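Local coordinates for hypothetical shikimate 5-dehydrogenase-like protein HI0607 (Haemophilus influenzae, PDB 1NPY) that catalyses in vitro the NADP(+)-dependent oxidation of shikimate to 3-dehydroshikimate, but far less actively than classical shikimate dehydrogenases, so its biological substrate may be another compound, at residues T155-A160 against Y165-S170. Sequence-based numbering, arbitrary orientation.
Sequences TGQYLA and YAYINS
Tyr167 lays its ring along the helix backbone at Gly156 and Gln157, a clear instance of an aromatic side chain using the bare surface that a glycine leaves on a helix. Its CG stands anti to the backbone N (chi1 170°), which carries the ring along the helix toward the earlier turn. Tyr167 CD1 lies 3.6 Å from Gly156 C, and Tyr167 CE1 is 3.8 Å from Gly156 CA. The ring thus packs directly on the backbone of Gly156, which has no side chain to come between them. On the CD2 side of the ring, Gln157 CG comes within 3.7 Å of Tyr167 CD2; the amide plane beyond it is turned 65° from the ring. One turn further on, Ala160 aims its methyl at the strand, with Ala160 CB 4.1 Å from Tyr167 CB and 3.5 Å from Ala166 C.

Helix 153-163 and strand 166-168 form the second half of a beta-alpha-beta unit of the Rossmann-type NADP-binding domain, and the strand lies at one margin of the six-stranded parallel sheet. Helix and strand segments run nearly antiparallel, at 158°, as expected where the helix runs back between two parallel strands, 146-149 and 166-168. At the return Tyr165 N donates to Ala160 O over 2.7 Å, tilted somewhat out of the carbonyl plane. The ring of Tyr165 leads away to pack on Val135 and Lys139 of helix 131-140, and its hydroxyl hydrogen-bonds to Phe143 O, in the link that follows that helix. Tyr167 OH hydrogen-bonds to Ala150 O, just past strand 146-149, with Asn169 OD1 also close, at 2.8 Å from Tyr167 OH.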
ATOM      1  N   THR A 155      -0.290 -11.859  17.025  1.00 22.65           N
ATOM      2  CA  THR A 155      -0.706 -10.869  16.034  1.00 21.80           C
ATOM      3  C   THR A 155      -1.507 -11.536  14.931  1.00 20.00           C
ATOM      4  O   THR A 155      -2.517 -11.002  14.474  1.00 19.17           O
ATOM      5  CB  THR A 155       0.514 -10.148  15.438  1.00 21.78           C
ATOM      6  OG1 THR A 155       1.308  -9.584  16.489  1.00 22.84           O
ATOM      7  CG2 THR A 155       0.080  -8.954  14.600  1.00 24.77           C
ATOM      8  N   GLY A 156      -1.065 -12.712  14.496  1.00 19.23           N
ATOM      9  CA  GLY A 156      -1.851 -13.499  13.557  1.00 18.24           C
ATOM     10  C   GLY A 156      -3.263 -13.797  14.015  1.00 17.59           C
ATOM     11  O   GLY A 156      -4.214 -13.614  13.261  1.00 16.37           O
ATOM     12  N   GLN A 157      -3.403 -14.254  15.256  1.00 17.73           N
ATOM     13  CA  GLN A 157      -4.693 -14.626  15.832  1.00 17.79           C
ATOM     14  C   GLN A 157      -5.563 -13.373  15.961  1.00 17.74           C
ATOM     15  O   GLN A 157      -6.771 -13.401  15.683  1.00 17.34           O
ATOM     16  CB  GLN A 157      -4.460 -15.279  17.202  1.00 18.11           C
ATOM     17  CG  GLN A 157      -4.055 -16.753  17.145  1.00 18.96           C
ATOM     18  CD  GLN A 157      -3.505 -17.272  18.469  1.00 24.12           C
ATOM     19  OE1 GLN A 157      -2.978 -16.514  19.293  1.00 24.63           O
ATOM     20  NE2 GLN A 157      -3.591 -18.582  18.647  1.00 26.88           N
ATOM     21  N   TYR A 158      -4.927 -12.267  16.340  1.00 18.41           N
ATOM     22  CA  TYR A 158      -5.615 -10.976  16.474  1.00 17.71           C
ATOM     23  C   TYR A 158      -6.249 -10.526  15.162  1.00 17.22           C
ATOM     24  O   TYR A 158      -7.419 -10.143  15.095  1.00 16.30           O
ATOM     25  CB  TYR A 158      -4.645  -9.896  16.968  1.00 18.13           C
ATOM     26  CG  TYR A 158      -5.190  -8.491  16.924  1.00 19.74           C
ATOM     27  CD1 TYR A 158      -6.298  -8.133  17.672  1.00 20.43           C
ATOM     28  CD2 TYR A 158      -4.602  -7.509  16.121  1.00 24.92           C
ATOM     29  CE1 TYR A 158      -6.812  -6.845  17.621  1.00 21.74           C
ATOM     30  CE2 TYR A 158      -5.102  -6.211  16.086  1.00 25.10           C
ATOM     31  CZ  TYR A 158      -6.208  -5.890  16.839  1.00 25.71           C
ATOM     32  OH  TYR A 158      -6.757  -4.626  16.821  1.00 29.57           O
ATOM     33  N   LEU A 159      -5.450 -10.568  14.101  1.00 17.81           N
ATOM     34  CA  LEU A 159      -5.918 -10.159  12.780  1.00 18.68           C
ATOM     35  C   LEU A 159      -7.065 -11.007  12.287  1.00 19.12           C
ATOM     36  O   LEU A 159      -8.062 -10.487  11.793  1.00 19.02           O
ATOM     37  CB  LEU A 159      -4.777 -10.261  11.765  1.00 19.23           C
ATOM     38  CG  LEU A 159      -3.771  -9.130  11.784  1.00 21.86           C
ATOM     39  CD1 LEU A 159      -2.821  -9.354  10.613  1.00 23.41           C
ATOM     40  CD2 LEU A 159      -4.555  -7.817  11.705  1.00 23.74           C
ATOM     41  N   ALA A 160      -6.931 -12.324  12.433  1.00 19.30           N
ATOM     42  CA  ALA A 160      -8.032 -13.232  12.169  1.00 19.22           C
ATOM     43  C   ALA A 160      -9.285 -12.918  12.984  1.00 19.12           C
ATOM     44  O   ALA A 160     -10.378 -12.860  12.421  1.00 20.90           O
ATOM     45  CB  ALA A 160      -7.595 -14.678  12.388  1.00 19.40           C
ATOM     46  N   TYR A 165     -11.775 -14.007  10.384  1.00 19.24           N
ATOM     47  CA  TYR A 165     -11.111 -15.038   9.606  1.00 18.82           C
ATOM     48  C   TYR A 165     -10.437 -16.058  10.513  1.00 19.28           C
ATOM     49  O   TYR A 165     -10.620 -16.033  11.726  1.00 21.65           O
ATOM     50  CB  TYR A 165     -10.091 -14.325   8.720  1.00 17.53           C
ATOM     51  CG  TYR A 165     -10.677 -13.568   7.557  1.00 15.62           C
ATOM     52  CD1 TYR A 165     -11.716 -14.090   6.780  1.00 15.89           C
ATOM     53  CD2 TYR A 165     -10.128 -12.345   7.185  1.00 16.88           C
ATOM     54  CE1 TYR A 165     -12.188 -13.401   5.666  1.00 14.82           C
ATOM     55  CE2 TYR A 165     -10.583 -11.658   6.075  1.00 16.43           C
ATOM     56  CZ  TYR A 165     -11.615 -12.172   5.340  1.00 14.71           C
ATOM     57  OH  TYR A 165     -11.982 -11.480   4.209  1.00 16.30           O
ATOM     58  N   ALA A 166      -9.634 -16.959   9.960  1.00 18.73           N
ATOM     59  CA  ALA A 166      -8.941 -17.937  10.784  1.00 18.43           C
ATOM     60  C   ALA A 166      -7.434 -17.763  10.669  1.00 18.06           C
ATOM     61  O   ALA A 166      -6.937 -17.273   9.651  1.00 16.88           O
ATOM     62  CB  ALA A 166      -9.377 -19.342  10.378  1.00 18.04           C
ATOM     63  N   TYR A 167      -6.742 -18.196  11.718  1.00 18.60           N
ATOM     64  CA  TYR A 167      -5.294 -18.199  11.802  1.00 17.95           C
ATOM     65  C   TYR A 167      -4.765 -19.620  11.699  1.00 19.54           C
ATOM     66  O   TYR A 167      -5.326 -20.530  12.320  1.00 20.05           O
ATOM     67  CB  TYR A 167      -4.827 -17.571  13.116  1.00 18.24           C
ATOM     68  CG  TYR A 167      -3.359 -17.769  13.368  1.00 17.01           C
ATOM     69  CD1 TYR A 167      -2.405 -17.002  12.704  1.00 15.07           C
ATOM     70  CD2 TYR A 167      -2.920 -18.780  14.223  1.00 19.39           C
ATOM     71  CE1 TYR A 167      -1.072 -17.209  12.905  1.00 17.62           C
ATOM     72  CE2 TYR A 167      -1.577 -18.991  14.425  1.00 17.56           C
ATOM     73  CZ  TYR A 167      -0.663 -18.210  13.760  1.00 17.78           C
ATOM     74  OH  TYR A 167       0.682 -18.420  13.945  1.00 21.79           O
ATOM     75  N   ILE A 168      -3.673 -19.777  10.955  1.00 19.49           N
ATOM     76  CA  ILE A 168      -2.936 -21.039  10.889  1.00 20.52           C
ATOM     77  C   ILE A 168      -1.447 -20.817  11.116  1.00 21.84           C
ATOM     78  O   ILE A 168      -0.852 -19.849  10.630  1.00 22.15           O
ATOM     79  CB  ILE A 168      -3.193 -21.786   9.555  1.00 19.75           C
ATOM     80  CG1 ILE A 168      -2.787 -20.921   8.346  1.00 21.48           C
ATOM     81  CG2 ILE A 168      -4.637 -22.198   9.498  1.00 18.78           C
ATOM     82  CD1 ILE A 168      -2.988 -21.613   6.994  1.00 23.68           C
ATOM     83  N   ASN A 169      -0.841 -21.712  11.890  1.00 24.39           N
ATOM     84  CA  ASN A 169       0.593 -21.639  12.142  1.00 26.68           C
ATOM     85  C   ASN A 169       1.364 -22.463  11.112  1.00 27.08           C
ATOM     86  O   ASN A 169       2.583 -22.379  11.092  1.00 28.26           O
ATOM     87  CB  ASN A 169       0.936 -22.043  13.579  1.00 27.37           C
ATOM     88  CG  ASN A 169       2.341 -21.625  13.987  1.00 31.57           C
ATOM     89  OD1 ASN A 169       2.673 -20.438  14.037  1.00 34.29           O
ATOM     90  ND2 ASN A 169       3.182 -22.610  14.278  1.00 35.64           N
ATOM     91  N   SER A 170       0.689 -23.201  10.233  1.00 27.71           N
ATOM     92  CA  SER A 170       1.368 -23.855   9.111  1.00 29.04           C
ATOM     93  C   SER A 170       0.481 -24.217   7.922  1.00 29.01           C
ATOM     94  O   SER A 170      -0.750 -24.181   8.006  1.00 26.73           O
ATOM     95  CB  SER A 170       2.095 -25.114   9.597  1.00 29.43           C
ATOM     96  OG  SER A 170       1.184 -25.969  10.256  1.00 33.34           O
TER